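PDB 6FN6: fatty acid synthase 1, isoform A from Drosophila melanogaster, which probably catalyses NADPH-dependent synthesis of long-chain saturated fatty acids from acetyl-CoA and malonyl-CoA, this chain being its dehydratase, enoylreductase and ketoreductase modifying region. Local coordinates for residues H24-G28 against R29-P33; K127-T131 against N132-K136. All blocks are in the same frame, centred on the assembly; numbering follows the deposited sequence.

Contact 1: H24-G28 against R29-P33; sequences HTIDG and RILFP
Thr25 and Ile30 face each other as a non-hydrogen-bonded antiparallel pair, CA to CA 4.3 Å, in a tight beta hairpin whose short strands 24-26 and 29-31 meet at 125° between their chain directions. Asp27 and Gly28, both with positive phi, form a type I' turn. Bonds from Ile26 N to Arg29 O (2.7 Å) and from Leu31 N to His24 O (3.2 Å) flank the pair.

Next to the second of these, the His24 side chain reaches across the hairpin. Its CG stands anti to the backbone N (chi1 -170°), which brings ND1 to the carbonyl oxygen of Leu31 at 2.6 Å; this bond is bent, and the oxygen is tilted out of the ring plane. Pro33 CB lies over the centre of one ring face, 3.8 Å from the centroid, as a CH-pi contact, while Ile26 CD1 approaches the opposite face toward its rim. The imidazole is thus fixed in rotation and clamped between two aliphatic groups. Replacing His24 by an alanine would probably leave Leu31 O without this partner, open a gap between Pro33 and Ile26 CD1, and strip Asp175 of its neighbour.

Leu31 CD1 also packs on Ile26 CB at 4.0 Å. Asp27 OD2 and Arg29 NH2 lie 4.1 Å apart, beyond a salt bridge, and probably attract only weakly; Asp27 is instead engaged by Arg251 and the backbone N of Arg252.

The sequence fits the HxxxGxxxxP dehydratase motif, with His24 the predicted proton acceptor. Strand 143-145 pairs with strand 24-26 and strand 70-71 with strand 29-31, Pro33 occupies the N-cap position of helix 34-48, and helix 170-183 brings the predicted proton donor Asp175 to His24.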
loop_
_atom_site.group_PDB
_atom_site.type_symbol
_atom_site.label_atom_id
_atom_site.label_comp_id
_atom_site.label_asym_id
_atom_site.label_seq_id
_atom_site.Cartn_x
_atom_site.Cartn_y
_atom_site.Cartn_z
ATOM N N HIS A 24 -7.012 -35.204 1.823
ATOM C CA HIS A 24 -6.216 -34.077 1.353
ATOM C C HIS A 24 -4.789 -34.164 1.886
ATOM O O HIS A 24 -4.333 -33.284 2.617
ATOM C CB HIS A 24 -6.868 -32.758 1.770
ATOM C CG HIS A 24 -6.248 -31.548 1.142
ATOM N ND1 HIS A 24 -5.325 -30.758 1.794
ATOM C CD2 HIS A 24 -6.415 -30.996 -0.083
ATOM C CE1 HIS A 24 -4.954 -29.772 0.999
ATOM N NE2 HIS A 24 -5.600 -29.893 -0.147
ATOM N N THR A 25 -4.088 -35.230 1.507
ATOM C CA THR A 25 -2.713 -35.446 1.939
ATOM C C THR A 25 -1.744 -34.801 0.953
ATOM O O THR A 25 -1.835 -35.020 -0.254
ATOM C CB THR A 25 -2.403 -36.953 2.075
ATOM O OG1 THR A 25 -3.277 -37.536 3.050
ATOM C CG2 THR A 25 -0.955 -37.193 2.498
ATOM N N ILE A 26 -0.820 -34.001 1.475
ATOM C CA ILE A 26 0.148 -33.299 0.641
ATOM C C ILE A 26 1.551 -33.612 1.130
ATOM O O ILE A 26 1.900 -33.310 2.271
ATOM C CB ILE A 26 -0.091 -31.773 0.648
ATOM C CG1 ILE A 26 -1.542 -31.437 0.290
ATOM C CG2 ILE A 26 0.882 -31.076 -0.300
ATOM C CD1 ILE A 26 -1.932 -31.774 -1.127
ATOM N N ASP A 27 2.357 -34.204 0.255
ATOM C CA ASP A 27 3.749 -34.498 0.568
ATOM C C ASP A 27 3.866 -35.312 1.857
ATOM O O ASP A 27 4.699 -35.018 2.714
ATOM C CB ASP A 27 4.545 -33.195 0.688
ATOM C CG ASP A 27 6.046 -33.416 0.611
ATOM O OD1 ASP A 27 6.471 -34.557 0.336
ATOM O OD2 ASP A 27 6.803 -32.443 0.814
ATOM N N GLY A 28 3.027 -36.335 1.988
ATOM C CA GLY A 28 3.108 -37.258 3.107
ATOM C C GLY A 28 2.532 -36.750 4.413
ATOM O O GLY A 28 2.809 -37.302 5.477
ATOM N N ARG A 29 1.728 -35.696 4.342
ATOM C CA ARG A 29 1.083 -35.161 5.534
ATOM C C ARG A 29 -0.303 -34.597 5.221
ATOM O O ARG A 29 -0.553 -34.109 4.117
ATOM C CB ARG A 29 1.974 -34.084 6.170
ATOM C CG ARG A 29 2.717 -33.204 5.162
ATOM C CD ARG A 29 3.700 -32.246 5.827
ATOM N NE ARG A 29 4.504 -31.532 4.832
ATOM C CZ ARG A 29 4.190 -30.357 4.288
ATOM N NH1 ARG A 29 3.078 -29.724 4.638
ATOM N NH2 ARG A 29 5.000 -29.811 3.390
ATOM N N ILE A 30 -1.202 -34.685 6.197
ATOM C CA ILE A 30 -2.562 -34.182 6.033
ATOM C C ILE A 30 -2.562 -32.668 6.214
ATOM O O ILE A 30 -2.120 -32.159 7.245
ATOM C CB ILE A 30 -3.536 -34.854 7.024
ATOM C CG1 ILE A 30 -3.555 -36.370 6.810
ATOM C CG2 ILE A 30 -4.943 -34.272 6.874
ATOM C CD1 ILE A 30 -4.300 -37.142 7.886
ATOM N N LEU A 31 -3.074 -31.955 5.216
ATOM C CA LEU A 31 -3.183 -30.502 5.286
ATOM C C LEU A 31 -4.637 -30.074 5.262
ATOM O O LEU A 31 -5.411 -30.534 4.420
ATOM C CB LEU A 31 -2.444 -29.844 4.122
ATOM C CG LEU A 31 -0.980 -29.490 4.358
ATOM C CD1 LEU A 31 -0.162 -30.760 4.502
ATOM C CD2 LEU A 31 -0.461 -28.627 3.223
ATOM N N PHE A 32 -5.015 -29.189 6.179
ATOM C CA PHE A 32 -6.359 -28.640 6.140
ATOM C C PHE A 32 -6.477 -27.813 4.870
ATOM O O PHE A 32 -5.736 -26.847 4.694
ATOM C CB PHE A 32 -6.674 -27.790 7.365
ATOM C CG PHE A 32 -8.143 -27.533 7.542
ATOM C CD1 PHE A 32 -8.979 -28.540 7.996
ATOM C CD2 PHE A 32 -8.693 -26.301 7.231
ATOM C CE1 PHE A 32 -10.333 -28.319 8.152
ATOM C CE2 PHE A 32 -10.046 -26.072 7.385
ATOM C CZ PHE A 32 -10.868 -27.083 7.845
ATOM N N PRO A 33 -7.408 -28.186 3.980
ATOM C CA PRO A 33 -7.444 -27.535 2.670
ATOM C C PRO A 33 -7.808 -26.060 2.736
ATOM O O PRO A 33 -8.597 -25.647 3.582
ATOM C CB PRO A 33 -8.520 -28.322 1.922
ATOM C CG PRO A 33 -9.414 -28.836 2.990
ATOM C CD PRO A 33 -8.521 -29.138 4.150
#

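Contact 2: K127-T131 against N132-K136; sequences KELGT and NDVYK
Gly130 and Asp133 form a helix N-cap contact at the start of helix 131-141, just where short strand 129-130 gives way to it in the predicted C-terminal hotdog fold of the dehydratase. Gly130 is the N-cap residue, and its backbone N donates to Asp133 OD2 at 2.9 Å in a nearly straight bond of 172°, met on the anti side of the carboxylate. This is one half of a capping box; the glycine has no side chain to supply the other. Asp133 CG lies anti to the carbonyl carbon (chi1 -62°), which turns the carboxylate back toward Gly130 N.

The first turn is then closed by Val134 N to Gly130 O, 2.9 Å, and Tyr135 N to Thr131 O, 3.2 Å. The same Thr131 oxygen lies near the plane of the Tyr135 ring, at its CD2 edge. Beside the cap, Val134 CG2 meets Leu129 CB at 3.7 Å, the two side chains crossing at about a right angle, and Leu129 CB also rests against Asp133 CB at 3.9 Å. Val134 continues onto Ile152 and Ser155 of strand 152-155, while the hydroxyl of Tyr135 bonds to Gln179 OE1 and Ile152 N.

A carboxylate at a helix N terminus is likely to be favoured in its charged form by the helix dipole and the backbone N-H groups gathered there. Asp133 OD2 also takes a weak bond from Gly963 N in the ketoreductase region, so one oxygen joins the N-cap residue to the neighbouring domain.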
loop_
_atom_site.group_PDB
_atom_site.type_symbol
_atom_site.label_atom_id
_atom_site.label_comp_id
_atom_site.label_asym_id
_atom_site.label_seq_id
_atom_site.Cartn_x
_atom_site.Cartn_y
_atom_site.Cartn_z
ATOM N N LYS A 127 -4.289 -36.907 -26.325
ATOM C CA LYS A 127 -5.379 -37.631 -25.681
ATOM C C LYS A 127 -5.759 -36.953 -24.371
ATOM O O LYS A 127 -4.912 -36.373 -23.696
ATOM C CB LYS A 127 -4.989 -39.093 -25.429
ATOM C CG LYS A 127 -6.132 -39.945 -24.887
ATOM C CD LYS A 127 -5.841 -41.439 -24.968
ATOM C CE LYS A 127 -7.097 -42.252 -24.700
ATOM N NZ LYS A 127 -6.923 -43.685 -25.047
ATOM N N GLU A 128 -7.041 -37.019 -24.023
ATOM C CA GLU A 128 -7.515 -36.454 -22.768
ATOM C C GLU A 128 -7.022 -37.300 -21.605
ATOM O O GLU A 128 -6.684 -38.474 -21.773
ATOM C CB GLU A 128 -9.045 -36.358 -22.747
ATOM C CG GLU A 128 -9.774 -37.664 -22.446
ATOM C CD GLU A 128 -11.268 -37.464 -22.257
ATOM O OE1 GLU A 128 -11.932 -38.381 -21.725
ATOM O OE2 GLU A 128 -11.777 -36.382 -22.629
ATOM N N LEU A 129 -6.982 -36.697 -20.425
ATOM C CA LEU A 129 -6.543 -37.396 -19.231
ATOM C C LEU A 129 -7.742 -37.984 -18.500
ATOM O O LEU A 129 -8.775 -37.329 -18.354
ATOM C CB LEU A 129 -5.774 -36.455 -18.300
ATOM C CG LEU A 129 -4.591 -35.693 -18.902
ATOM C CD1 LEU A 129 -4.076 -34.642 -17.923
ATOM C CD2 LEU A 129 -3.483 -36.649 -19.279
ATOM N N GLY A 130 -7.607 -39.229 -18.061
ATOM C CA GLY A 130 -8.598 -39.843 -17.200
ATOM C C GLY A 130 -8.300 -39.542 -15.746
ATOM O O GLY A 130 -7.281 -38.930 -15.430
ATOM N N THR A 131 -9.179 -39.986 -14.856
ATOM C CA THR A 131 -8.986 -39.754 -13.432
ATOM C C THR A 131 -7.640 -40.302 -12.962
ATOM O O THR A 131 -6.942 -39.656 -12.185
ATOM C CB THR A 131 -10.121 -40.390 -12.597
ATOM O OG1 THR A 131 -9.826 -40.253 -11.204
ATOM C CG2 THR A 131 -10.300 -41.870 -12.936
ATOM N N ASN A 132 -7.260 -41.474 -13.456
ATOM C CA ASN A 132 -6.007 -42.099 -13.042
ATOM C C ASN A 132 -4.799 -41.391 -13.650
ATOM O O ASN A 132 -3.755 -41.277 -13.010
ATOM C CB ASN A 132 -6.000 -43.581 -13.423
ATOM C CG ASN A 132 -6.968 -44.399 -12.590
ATOM O OD1 ASN A 132 -7.137 -44.155 -11.393
ATOM N ND2 ASN A 132 -7.612 -45.377 -13.219
ATOM N N ASP A 133 -4.943 -40.920 -14.885
ATOM C CA ASP A 133 -3.884 -40.150 -15.532
ATOM C C ASP A 133 -3.597 -38.875 -14.750
ATOM O O ASP A 133 -2.444 -38.543 -14.481
ATOM C CB ASP A 133 -4.264 -39.793 -16.971
ATOM C CG ASP A 133 -4.466 -41.012 -17.841
ATOM O OD1 ASP A 133 -3.724 -42.002 -17.663
ATOM O OD2 ASP A 133 -5.364 -40.976 -18.709
ATOM N N VAL A 134 -4.660 -38.160 -14.400
ATOM C CA VAL A 134 -4.547 -36.892 -13.694
ATOM C C VAL A 134 -3.791 -37.059 -12.384
ATOM O O VAL A 134 -2.877 -36.293 -12.088
ATOM C CB VAL A 134 -5.939 -36.280 -13.448
ATOM C CG1 VAL A 134 -5.866 -35.147 -12.428
ATOM C CG2 VAL A 134 -6.540 -35.794 -14.749
ATOM N N TYR A 135 -4.182 -38.047 -11.590
ATOM C CA TYR A 135 -3.654 -38.165 -10.241
ATOM C C TYR A 135 -2.315 -38.901 -10.216
ATOM O O TYR A 135 -1.596 -38.856 -9.219
ATOM C CB TYR A 135 -4.682 -38.843 -9.334
ATOM C CG TYR A 135 -5.829 -37.911 -9.013
ATOM C CD1 TYR A 135 -5.682 -36.905 -8.067
ATOM C CD2 TYR A 135 -7.042 -38.013 -9.676
ATOM C CE1 TYR A 135 -6.716 -36.037 -7.783
ATOM C CE2 TYR A 135 -8.081 -37.153 -9.397
ATOM C CZ TYR A 135 -7.912 -36.163 -8.454
ATOM O OH TYR A 135 -8.949 -35.304 -8.168
ATOM N N LYS A 136 -1.983 -39.589 -11.302
ATOM C CA LYS A 136 -0.624 -40.084 -11.470
ATOM C C LYS A 136 0.307 -38.884 -11.645
ATOM O O LYS A 136 1.369 -38.812 -11.027
ATOM C CB LYS A 136 -0.513 -41.038 -12.660
ATOM C CG LYS A 136 0.921 -41.301 -13.083
ATOM C CD LYS A 136 1.040 -42.463 -14.050
ATOM C CE LYS A 136 2.503 -42.813 -14.268
ATOM N NZ LYS A 136 2.704 -43.792 -15.367
#

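In the fold
Following the chain, contact 1 comes first: a hairpin in the predicted N-terminal hotdog fold, closed by its two-residue turn and leading straight into helix 34-48. Contact 2 follows some hundred residues on, at the entry to helix 131-141 in the predicted C-terminal hotdog fold. The two lie in series, neither nested nor crossed, with centres about 21 Å apart and nearest atoms about 9 Å apart, so they do not touch. Strand 143-145, which follows the helix begun at contact 2, pairs with strand 24-26 of contact 1, and helix 170-183 sends Asp175 to His24 and Gln179 to Tyr135. The strand pairing and helix 170-183 thus tie the two hotdog halves of the dehydratase together.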